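Local coordinates for protein Cas13d (uncultured Ruminococcus sp, PDB 6IV9) that probably matures CRISPR RNA and, guided by the bound RNA, cleaves target RNA by means of two HEPN domains, at residues I63-E67 / D165-Q171; N217-F222 / K274-H279; K402-M407 / I461-M465. The protein carries 2 engineered substitutions. All blocks are in the same frame, centred on the assembly; numbering follows the deposited sequence.

Contact 1: I63-E67 / D165-Q171. With nucleotides of chain B.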
# COMPACT_ATOMS: atom_id res chain seq x y z
N ILE A 63 27.38 8.89 -2.27
CA ILE A 63 28.56 9.30 -3.07
C ILE A 63 28.12 9.20 -4.53
O ILE A 63 27.97 8.11 -5.02
CB ILE A 63 29.78 8.42 -2.80
CG1 ILE A 63 30.13 8.37 -1.31
CG2 ILE A 63 30.95 8.91 -3.63
CD1 ILE A 63 31.33 7.54 -1.01
N LEU A 64 27.89 10.33 -5.16
CA LEU A 64 27.47 10.37 -6.58
C LEU A 64 28.73 10.30 -7.43
O LEU A 64 29.70 10.94 -7.08
CB LEU A 64 26.66 11.63 -6.83
CG LEU A 64 25.41 11.71 -5.95
CD1 LEU A 64 24.76 13.06 -6.06
CD2 LEU A 64 24.43 10.62 -6.30
N VAL A 65 28.69 9.51 -8.50
CA VAL A 65 29.90 9.32 -9.33
C VAL A 65 29.65 9.79 -10.75
O VAL A 65 28.63 9.48 -11.32
CB VAL A 65 30.41 7.87 -9.32
CG1 VAL A 65 31.69 7.73 -10.10
CG2 VAL A 65 30.58 7.31 -7.92
N SER A 66 30.59 10.58 -11.24
CA SER A 66 30.66 11.00 -12.66
C SER A 66 31.97 10.43 -13.23
O SER A 66 32.73 9.78 -12.50
CB SER A 66 30.60 12.47 -12.82
OG SER A 66 31.89 13.00 -12.66
N GLU A 67 32.21 10.64 -14.50
CA GLU A 67 33.46 10.05 -15.03
C GLU A 67 34.65 10.67 -14.31
O GLU A 67 35.51 9.94 -13.88
CB GLU A 67 33.51 10.19 -16.55
CG GLU A 67 34.69 9.50 -17.18
CD GLU A 67 34.65 7.98 -17.08
OE1 GLU A 67 33.83 7.48 -16.31
OE2 GLU A 67 35.46 7.32 -17.76
N ASP A 165 27.67 9.61 -18.44
CA ASP A 165 28.84 9.01 -17.75
C ASP A 165 28.78 9.36 -16.26
O ASP A 165 29.71 9.90 -15.74
CB ASP A 165 30.15 9.43 -18.38
CG ASP A 165 30.94 8.18 -18.68
OD1 ASP A 165 31.17 7.91 -19.88
OD2 ASP A 165 31.23 7.46 -17.71
N ASP A 166 27.65 9.05 -15.65
CA ASP A 166 27.40 9.30 -14.22
C ASP A 166 26.40 8.25 -13.73
O ASP A 166 25.79 7.59 -14.53
CB ASP A 166 26.96 10.73 -13.95
CG ASP A 166 25.57 11.08 -14.44
OD1 ASP A 166 24.66 10.34 -14.14
OD2 ASP A 166 25.43 12.09 -15.10
N ASN A 167 26.31 8.12 -12.43
CA ASN A 167 25.39 7.12 -11.83
C ASN A 167 24.20 7.83 -11.21
O ASN A 167 23.54 7.23 -10.41
CB ASN A 167 26.14 6.26 -10.82
CG ASN A 167 26.42 7.00 -9.54
OD1 ASN A 167 26.44 8.21 -9.52
ND2 ASN A 167 26.61 6.27 -8.47
N ILE A 168 24.03 9.12 -11.49
CA ILE A 168 22.92 9.92 -10.90
C ILE A 168 21.60 9.72 -11.63
O ILE A 168 20.60 9.56 -10.98
CB ILE A 168 23.31 11.40 -10.83
CG1 ILE A 168 24.76 11.60 -10.38
CG2 ILE A 168 22.33 12.16 -9.97
CD1 ILE A 168 25.18 13.04 -10.29
N HIS A 169 21.62 9.75 -12.95
CA HIS A 169 20.37 9.63 -13.74
C HIS A 169 19.69 8.28 -13.49
O HIS A 169 18.51 8.26 -13.35
CB HIS A 169 20.64 9.86 -15.23
CG HIS A 169 21.18 11.20 -15.55
ND1 HIS A 169 22.47 11.55 -15.32
CD2 HIS A 169 20.60 12.28 -16.10
CE1 HIS A 169 22.67 12.77 -15.71
NE2 HIS A 169 21.55 13.23 -16.19
N ILE A 170 20.47 7.21 -13.44
CA ILE A 170 19.93 5.84 -13.24
C ILE A 170 19.23 5.74 -11.88
O ILE A 170 18.28 5.02 -11.79
CB ILE A 170 21.00 4.77 -13.49
CG1 ILE A 170 20.37 3.39 -13.69
CG2 ILE A 170 22.08 4.76 -12.43
CD1 ILE A 170 19.30 3.39 -14.73
N GLN A 171 19.77 6.40 -10.87
CA GLN A 171 19.15 6.35 -9.52
C GLN A 171 17.78 7.04 -9.57
O GLN A 171 16.86 6.55 -8.96
CB GLN A 171 20.12 6.91 -8.49
CG GLN A 171 21.38 6.08 -8.33
CD GLN A 171 22.25 6.60 -7.21
OE1 GLN A 171 21.85 6.63 -6.07
NE2 GLN A 171 23.43 7.04 -7.56
P C B 24 18.98 1.14 -5.59
OP1 C B 24 17.66 0.83 -6.16
OP2 C B 24 19.70 0.30 -4.68
O5' C B 24 19.97 1.28 -6.84
C5' C B 24 19.46 1.56 -8.14
C4' C B 24 20.59 1.69 -9.14
O4' C B 24 21.35 2.90 -8.88
C3' C B 24 21.61 0.60 -9.07
O3' C B 24 21.13 -0.51 -9.78
C2' C B 24 22.81 1.26 -9.75
O2' C B 24 22.68 1.25 -11.16
C1' C B 24 22.73 2.65 -9.16
N1 C B 24 23.51 2.87 -7.91
C2 C B 24 24.85 3.30 -8.03
O2 C B 24 25.33 3.43 -9.17
N3 C B 24 25.57 3.51 -6.91
C4 C B 24 24.99 3.40 -5.70
N4 C B 24 25.71 3.69 -4.62
C5 C B 24 23.63 3.00 -5.56
C6 C B 24 22.94 2.73 -6.68
P U B 23 23.28 3.76 -1.40
OP1 U B 23 23.79 5.05 -1.89
OP2 U B 23 22.86 3.57 -0.03
O5' U B 23 22.03 3.43 -2.35
C5' U B 23 21.01 2.46 -2.00
C4' U B 23 19.73 2.82 -2.75
O4' U B 23 19.24 4.06 -2.18
C3' U B 23 19.95 3.13 -4.24
O3' U B 23 18.89 2.61 -5.01
C2' U B 23 19.95 4.63 -4.30
O2' U B 23 19.65 5.18 -5.59
C1' U B 23 18.94 4.99 -3.21
N1 U B 23 19.18 6.34 -2.70
C2 U B 23 18.23 7.32 -2.92
O2 U B 23 17.19 7.10 -3.50
N3 U B 23 18.57 8.58 -2.49
C4 U B 23 19.72 8.95 -1.89
O4 U B 23 19.88 10.14 -1.58
C5 U B 23 20.66 7.89 -1.66
C6 U B 23 20.35 6.65 -2.05
O HOH W 1 25.52 7.12 -5.65
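Val65 and Asn167 grip each other through two hydrogen bonds. The amide of Val65 gives to Asn167 OD1 (2.8 Å) in a nearly straight bond of 168°, although its N-H meets the amide oxygen from above the carbonyl plane. In return Asn167 N gives to Val65 O (2.9 Å). With Asn167 CG set between its own backbone N and carbonyl carbon (chi1 74°), OD1 can turn to the strand while ND2 faces the RNA, where it makes a weak bond to O2 of C24 of chain B. Gln171 also meets the RNA: its OE1 accepts from the O2' hydroxyl of U23 of chain B (2.7 Å). Its NE2 gives to Asn167 O (2.9 Å) and to a water that itself gives to Ile63 O, so the amide is fixed from both ends.

Asp166 braces the turn before the helix. Its OD1 takes His169 ND1 at 2.8 Å on the syn lone pair, in the plane of the imidazole, and Ile168 N on the anti side, which makes an Asx turn; Glu543 O receives the other ring nitrogen of His169. Apolar packing follows further out: Leu64 CB lies 4.0 Å from Ile168 CD1, and Ile534 and Met535 of helix 511-535 touch these two side chains.

A single beta bridge pairs Ser66 with Asp166. The arrangement joins an outermost strand of a four-stranded antiparallel sheet to the start of helix 168-197 and sets Asn167 and Gln171 against the bound RNA, consistent with a role in holding it.

Contact 2: N217-F222 / K274-H279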
# COMPACT_ATOMS: atom_id res chain seq x y z
N ASN A 217 -12.23 7.73 -24.75
CA ASN A 217 -13.66 7.80 -25.12
C ASN A 217 -14.40 8.60 -24.06
O ASN A 217 -14.26 8.32 -22.88
CB ASN A 217 -14.32 6.43 -25.19
CG ASN A 217 -13.82 5.60 -26.34
OD1 ASN A 217 -13.42 6.13 -27.35
ND2 ASN A 217 -13.83 4.29 -26.16
N THR A 218 -15.18 9.58 -24.49
CA THR A 218 -16.03 10.35 -23.55
C THR A 218 -17.22 9.48 -23.15
O THR A 218 -17.45 8.46 -23.77
CB THR A 218 -16.62 11.60 -24.20
OG1 THR A 218 -17.46 11.13 -25.25
CG2 THR A 218 -15.58 12.56 -24.73
N TYR A 219 -17.98 9.93 -22.17
CA TYR A 219 -19.16 9.16 -21.71
C TYR A 219 -20.15 9.03 -22.87
O TYR A 219 -20.76 8.00 -23.02
CB TYR A 219 -19.76 9.80 -20.46
CG TYR A 219 -20.92 9.08 -19.85
CD1 TYR A 219 -20.77 7.85 -19.25
CD2 TYR A 219 -22.19 9.62 -19.88
CE1 TYR A 219 -21.84 7.18 -18.68
CE2 TYR A 219 -23.27 8.97 -19.33
CZ TYR A 219 -23.09 7.75 -18.72
OH TYR A 219 -24.15 7.10 -18.16
N GLU A 220 -20.27 10.07 -23.67
CA GLU A 220 -21.22 10.06 -24.80
C GLU A 220 -20.83 8.95 -25.78
O GLU A 220 -21.69 8.19 -26.15
CB GLU A 220 -21.16 11.41 -25.51
CG GLU A 220 -21.79 11.39 -26.88
CD GLU A 220 -23.30 11.45 -26.84
OE1 GLU A 220 -23.92 11.24 -27.89
OE2 GLU A 220 -23.85 11.70 -25.77
N VAL A 221 -19.55 8.86 -26.12
CA VAL A 221 -19.11 7.78 -27.04
C VAL A 221 -19.33 6.42 -26.39
O VAL A 221 -19.74 5.50 -27.08
CB VAL A 221 -17.64 7.95 -27.44
CG1 VAL A 221 -17.13 6.75 -28.19
CG2 VAL A 221 -17.43 9.21 -28.26
N PHE A 222 -19.07 6.31 -25.09
CA PHE A 222 -19.22 5.03 -24.36
C PHE A 222 -20.68 4.57 -24.39
O PHE A 222 -20.89 3.41 -24.58
CB PHE A 222 -18.83 5.25 -22.90
CG PHE A 222 -19.00 4.07 -21.98
CD1 PHE A 222 -18.38 2.87 -22.25
CD2 PHE A 222 -19.75 4.18 -20.83
CE1 PHE A 222 -18.51 1.80 -21.38
CE2 PHE A 222 -19.88 3.11 -19.97
CZ PHE A 222 -19.26 1.93 -20.25
N LYS A 274 -23.45 8.05 -13.04
CA LYS A 274 -22.89 7.01 -13.93
C LYS A 274 -21.66 7.54 -14.67
O LYS A 274 -20.72 6.81 -14.83
CB LYS A 274 -23.95 6.53 -14.91
CG LYS A 274 -25.16 5.87 -14.28
CD LYS A 274 -25.90 5.03 -15.27
CE LYS A 274 -27.34 5.42 -15.47
NZ LYS A 274 -27.95 4.66 -16.58
N LYS A 275 -21.72 8.79 -15.11
CA LYS A 275 -20.59 9.41 -15.85
C LYS A 275 -19.35 9.45 -14.95
O LYS A 275 -18.29 9.12 -15.41
CB LYS A 275 -21.03 10.81 -16.28
CG LYS A 275 -20.03 11.58 -17.12
CD LYS A 275 -20.55 12.93 -17.52
CE LYS A 275 -19.86 13.47 -18.75
NZ LYS A 275 -20.48 14.72 -19.23
N ARG A 276 -19.53 9.83 -13.69
CA ARG A 276 -18.40 9.88 -12.73
C ARG A 276 -17.82 8.48 -12.54
O ARG A 276 -16.63 8.35 -12.56
CB ARG A 276 -18.86 10.46 -11.39
CG ARG A 276 -19.18 11.94 -11.44
CD ARG A 276 -19.26 12.55 -10.07
NE ARG A 276 -20.33 11.99 -9.31
CZ ARG A 276 -21.55 12.50 -9.23
NH1 ARG A 276 -21.89 13.54 -9.97
NH2 ARG A 276 -22.43 11.97 -8.40
N VAL A 277 -18.67 7.47 -12.38
CA VAL A 277 -18.20 6.07 -12.20
C VAL A 277 -17.46 5.63 -13.46
O VAL A 277 -16.40 5.05 -13.34
CB VAL A 277 -19.35 5.12 -11.84
CG1 VAL A 277 -18.89 3.69 -11.79
CG2 VAL A 277 -20.00 5.51 -10.54
N TYR A 278 -18.00 5.96 -14.62
CA TYR A 278 -17.35 5.57 -15.89
C TYR A 278 -15.95 6.20 -15.95
O TYR A 278 -15.02 5.51 -16.29
CB TYR A 278 -18.16 6.10 -17.07
CG TYR A 278 -17.40 6.03 -18.37
CD1 TYR A 278 -17.03 4.82 -18.90
CD2 TYR A 278 -17.02 7.17 -19.05
CE1 TYR A 278 -16.32 4.74 -20.08
CE2 TYR A 278 -16.31 7.11 -20.23
CZ TYR A 278 -15.96 5.88 -20.75
OH TYR A 278 -15.27 5.78 -21.90
N HIS A 279 -15.83 7.47 -15.60
CA HIS A 279 -14.52 8.15 -15.67
C HIS A 279 -13.52 7.45 -14.73
O HIS A 279 -12.37 7.33 -15.10
CB HIS A 279 -14.69 9.62 -15.30
CG HIS A 279 -15.36 10.42 -16.37
ND1 HIS A 279 -15.93 11.62 -16.14
CD2 HIS A 279 -15.54 10.17 -17.67
CE1 HIS A 279 -16.43 12.08 -17.25
NE2 HIS A 279 -16.20 11.22 -18.19
O HOH W 2 -14.49 3.36 -23.17
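The tight part of this contact is the Tyr278 ring, pressed against Phe222 in an offset stack. The centroids are 4.2 Å apart and the planes differ by 16°, and the two side chains run antiparallel across one another, which brings Phe222 CG to 3.4 Å from Tyr278 CE1. Phe222 CB also lies over the same tyrosine ring as a CH-pi donor. The phenol end is fixed as firmly: Tyr278 OH gives a hydrogen bond to Asn217 O (2.9 Å), approaching from well above the carbonyl plane, and accepts one from a water that is also bound by Asn217 ND2. Both the carbonyl oxygen and the water lie near the plane of the ring, at its edge, while Phe222 takes one face.

Tyr219 completes an aromatic cluster with these two rings. It meets Tyr278 obliquely, with planes at 52°, and CD1 of Tyr219 comes to 3.8 Å from Tyr278 CD2. The cluster forms where the short helix 219-223 begins beside the long helix 267-291. Thr218 is the N-cap of the short helix, its OG1 accepting from Val221 N (3.2 Å). Phe245 of helix 232-251 also meets Phe222 edge-to-face.

Toward the two lysines the ring of Tyr219 is still well covered. Its CG is anti to its backbone nitrogen (chi1 -177°), placing the ring against helix 267-291 with Lys275 CA over one face, 3.9 Å from the centroid. The lysines take part through their backbone and aliphatic carbons: Lys274 CB lies 3.3 Å from Tyr219 OH, a hydroxyl hydrogen-bonded to Glu271. The loose side is made by the ends of these two partly exposed lysines, which lead away from the short helix. Lys275 NZ has a long, weak ion pair with Glu313.

Contact 3: K402-M407 / I461-M465; sequences KMYKLM and IADHM. With nucleotides of chain B.
Met465 and Ile461 press their side chains onto one flank of helix 400-418. From the CB of Met465, directed toward that helix, CG lies against Met403, 3.9 Å from its CB. The chain then bends at chi2 (-64°), which turns SD across the start of the segment: the sulfur sits 3.8 Å from Lys402 CG and almost as near the backbone nitrogen of Met403. A second bend, at chi3, carries the methyl CE to Leu406, where CE and Leu406 CD1 are 3.5 Å apart, closer than usual for two carbons. The same methyl also touches Lys402 CD, so the tip of the methionine is wedged between residues one helical turn apart.

Ile461 fills the next position along the flank. Its CD1 rests 3.7 Å from Leu406 CB and 4.0 Å from Met407 CG, while its other branch, CG2, meets Met403 CG at 3.9 Å. Leu406 is shared: CB meets Ile461 CD1, and CD1 meets both Met465 CE and Ile461 CG2. Leu344 and Met347 of helix 338-347 add further apolar cover around Leu406 and Ile461.

Lys402 links this core to the RNA. Its inner methylenes cross Met465 at about a right angle, then bends at chi3 and chi4 swing the amine away to OP2 of C45 of chain B, with NZ to OP2 at 2.7 Å; Asn340 is a further partner of the amine. Lys405 makes a salt bridge to another RNA phosphate.

Between these two segments the side-chain contacts are all apolar, made by carbon and sulfur. With its methylenes packed against Met465 and its amine on a phosphate, Lys402 couples that apolar junction to the CRISPR RNA backbone, a bond that is probably electrostatic in large part.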
# COMPACT_ATOMS: atom_id res chain seq x y z
N LYS A 402 -9.90 11.15 20.95
CA LYS A 402 -9.88 12.61 21.22
C LYS A 402 -8.73 12.91 22.19
O LYS A 402 -8.01 13.84 21.95
CB LYS A 402 -11.23 13.09 21.74
CG LYS A 402 -11.27 14.55 22.16
CD LYS A 402 -12.62 15.04 22.57
CE LYS A 402 -13.63 15.04 21.45
NZ LYS A 402 -13.27 15.97 20.36
N MET A 403 -8.56 12.08 23.21
CA MET A 403 -7.52 12.32 24.23
C MET A 403 -6.14 12.28 23.58
O MET A 403 -5.34 13.14 23.89
CB MET A 403 -7.60 11.26 25.32
CG MET A 403 -6.70 11.52 26.50
SD MET A 403 -7.09 10.47 27.92
CE MET A 403 -6.89 8.85 27.20
N TYR A 404 -5.91 11.32 22.70
CA TYR A 404 -4.61 11.18 22.01
C TYR A 404 -4.35 12.37 21.08
O TYR A 404 -3.21 12.74 20.98
CB TYR A 404 -4.47 9.82 21.34
CG TYR A 404 -4.31 8.70 22.32
CD1 TYR A 404 -4.23 8.96 23.67
CD2 TYR A 404 -4.29 7.38 21.91
CE1 TYR A 404 -4.11 7.94 24.60
CE2 TYR A 404 -4.15 6.35 22.82
CZ TYR A 404 -4.07 6.63 24.17
OH TYR A 404 -3.95 5.63 25.07
N LYS A 405 -5.38 12.88 20.42
CA LYS A 405 -5.19 14.04 19.51
C LYS A 405 -4.71 15.23 20.34
O LYS A 405 -3.78 15.89 19.95
CB LYS A 405 -6.50 14.40 18.81
CG LYS A 405 -6.81 13.62 17.55
CD LYS A 405 -7.99 14.14 16.79
CE LYS A 405 -8.10 13.58 15.39
NZ LYS A 405 -8.43 12.14 15.38
N LEU A 406 -5.34 15.46 21.48
CA LEU A 406 -4.94 16.59 22.34
C LEU A 406 -3.51 16.41 22.82
O LEU A 406 -2.76 17.34 22.75
CB LEU A 406 -5.92 16.67 23.51
CG LEU A 406 -7.33 17.09 23.11
CD1 LEU A 406 -8.34 16.78 24.19
CD2 LEU A 406 -7.36 18.55 22.74
N MET A 407 -3.15 15.21 23.28
CA MET A 407 -1.78 14.95 23.77
C MET A 407 -0.78 15.09 22.62
O MET A 407 0.21 15.76 22.80
CB MET A 407 -1.70 13.54 24.36
CG MET A 407 -2.53 13.36 25.60
SD MET A 407 -2.55 11.67 26.22
CE MET A 407 -3.24 11.90 27.85
N ILE A 461 -5.97 17.30 30.46
CA ILE A 461 -6.73 16.76 29.30
C ILE A 461 -7.58 15.59 29.79
O ILE A 461 -8.74 15.57 29.47
CB ILE A 461 -5.76 16.26 28.22
CG1 ILE A 461 -5.12 17.40 27.43
CG2 ILE A 461 -6.47 15.28 27.31
CD1 ILE A 461 -3.93 16.97 26.65
N ALA A 462 -7.00 14.69 30.57
CA ALA A 462 -7.69 13.49 31.08
C ALA A 462 -8.91 13.89 31.92
O ALA A 462 -9.91 13.23 31.84
CB ALA A 462 -6.74 12.63 31.85
N ASP A 463 -8.79 14.98 32.68
CA ASP A 463 -9.87 15.53 33.53
C ASP A 463 -11.04 16.01 32.66
O ASP A 463 -12.15 16.07 33.15
CB ASP A 463 -9.37 16.68 34.40
CG ASP A 463 -8.52 16.24 35.57
OD1 ASP A 463 -8.44 15.03 35.83
OD2 ASP A 463 -7.94 17.11 36.22
N HIS A 464 -10.77 16.42 31.43
CA HIS A 464 -11.87 16.93 30.57
C HIS A 464 -12.37 15.84 29.63
O HIS A 464 -13.32 16.10 28.92
CB HIS A 464 -11.39 18.10 29.72
CG HIS A 464 -11.22 19.37 30.47
ND1 HIS A 464 -10.15 19.62 31.25
CD2 HIS A 464 -11.99 20.47 30.54
CE1 HIS A 464 -10.25 20.81 31.77
NE2 HIS A 464 -11.36 21.35 31.35
N MET A 465 -11.74 14.67 29.66
CA MET A 465 -12.13 13.60 28.72
C MET A 465 -13.29 12.77 29.28
O MET A 465 -13.08 11.64 29.67
CB MET A 465 -10.92 12.74 28.33
CG MET A 465 -9.94 13.49 27.45
SD MET A 465 -10.63 13.97 25.86
CE MET A 465 -11.02 15.69 26.11
P C B 45 -16.78 15.86 19.13
OP1 C B 45 -18.07 16.25 19.77
OP2 C B 45 -15.64 16.81 19.29
O5' C B 45 -16.25 14.48 19.72
C5' C B 45 -17.13 13.37 19.80
C4' C B 45 -16.46 12.31 20.63
O4' C B 45 -16.55 12.66 22.03
C3' C B 45 -17.09 10.93 20.59
O3' C B 45 -16.65 10.19 19.47
C2' C B 45 -16.47 10.30 21.83
O2' C B 45 -15.12 9.92 21.75
C1' C B 45 -16.50 11.47 22.80
N1 C B 45 -17.65 11.33 23.72
C2 C B 45 -18.80 12.10 23.58
O2 C B 45 -18.83 12.99 22.72
N3 C B 45 -19.84 11.89 24.42
C4 C B 45 -19.77 10.93 25.34
N4 C B 45 -20.82 10.76 26.15
C5 C B 45 -18.63 10.10 25.48
C6 C B 45 -17.60 10.33 24.66
P A B 44 -12.17 14.76 14.96
OP1 A B 44 -11.37 15.19 16.13
OP2 A B 44 -12.11 13.30 14.61
O5' A B 44 -13.73 15.12 14.95
C5' A B 44 -14.16 16.40 15.52
C4' A B 44 -15.63 16.39 15.85
O4' A B 44 -16.43 16.28 14.64
C3' A B 44 -16.04 15.20 16.72
O3' A B 44 -17.09 15.56 17.62
C2' A B 44 -16.50 14.19 15.69
O2' A B 44 -17.45 13.27 16.17
C1' A B 44 -17.20 15.09 14.69
N9 A B 44 -17.24 14.53 13.35
C8 A B 44 -16.25 13.90 12.63
N7 A B 44 -16.62 13.56 11.42
C5 A B 44 -17.93 14.01 11.34
C6 A B 44 -18.87 13.98 10.30
N6 A B 44 -18.63 13.43 9.12
N1 A B 44 -20.09 14.51 10.54
C2 A B 44 -20.33 15.07 11.74
N3 A B 44 -19.52 15.18 12.78
C4 A B 44 -18.32 14.62 12.52

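How the contacts relate
The three contacts lie far apart, about 45 Å (contacts 1 and 2), about 47 Å (2 and 3) and about 51 Å (1 and 3) between centres, and none touches another. Along the chain they come in series, each closing before the next opens. No helix or strand is shared: contact 1 uses strand 60-65 and helix 168-197, contact 2 uses helices 219-223 and 267-291, and contact 3 uses helices 400-418 and 436-464. Contacts 1 and 3 meet the CRISPR RNA at nucleotides about twenty positions apart, whereas the nearest atom of contact 2 stays about 17 Å from it. Widely separated regions of one chain therefore hold the same RNA.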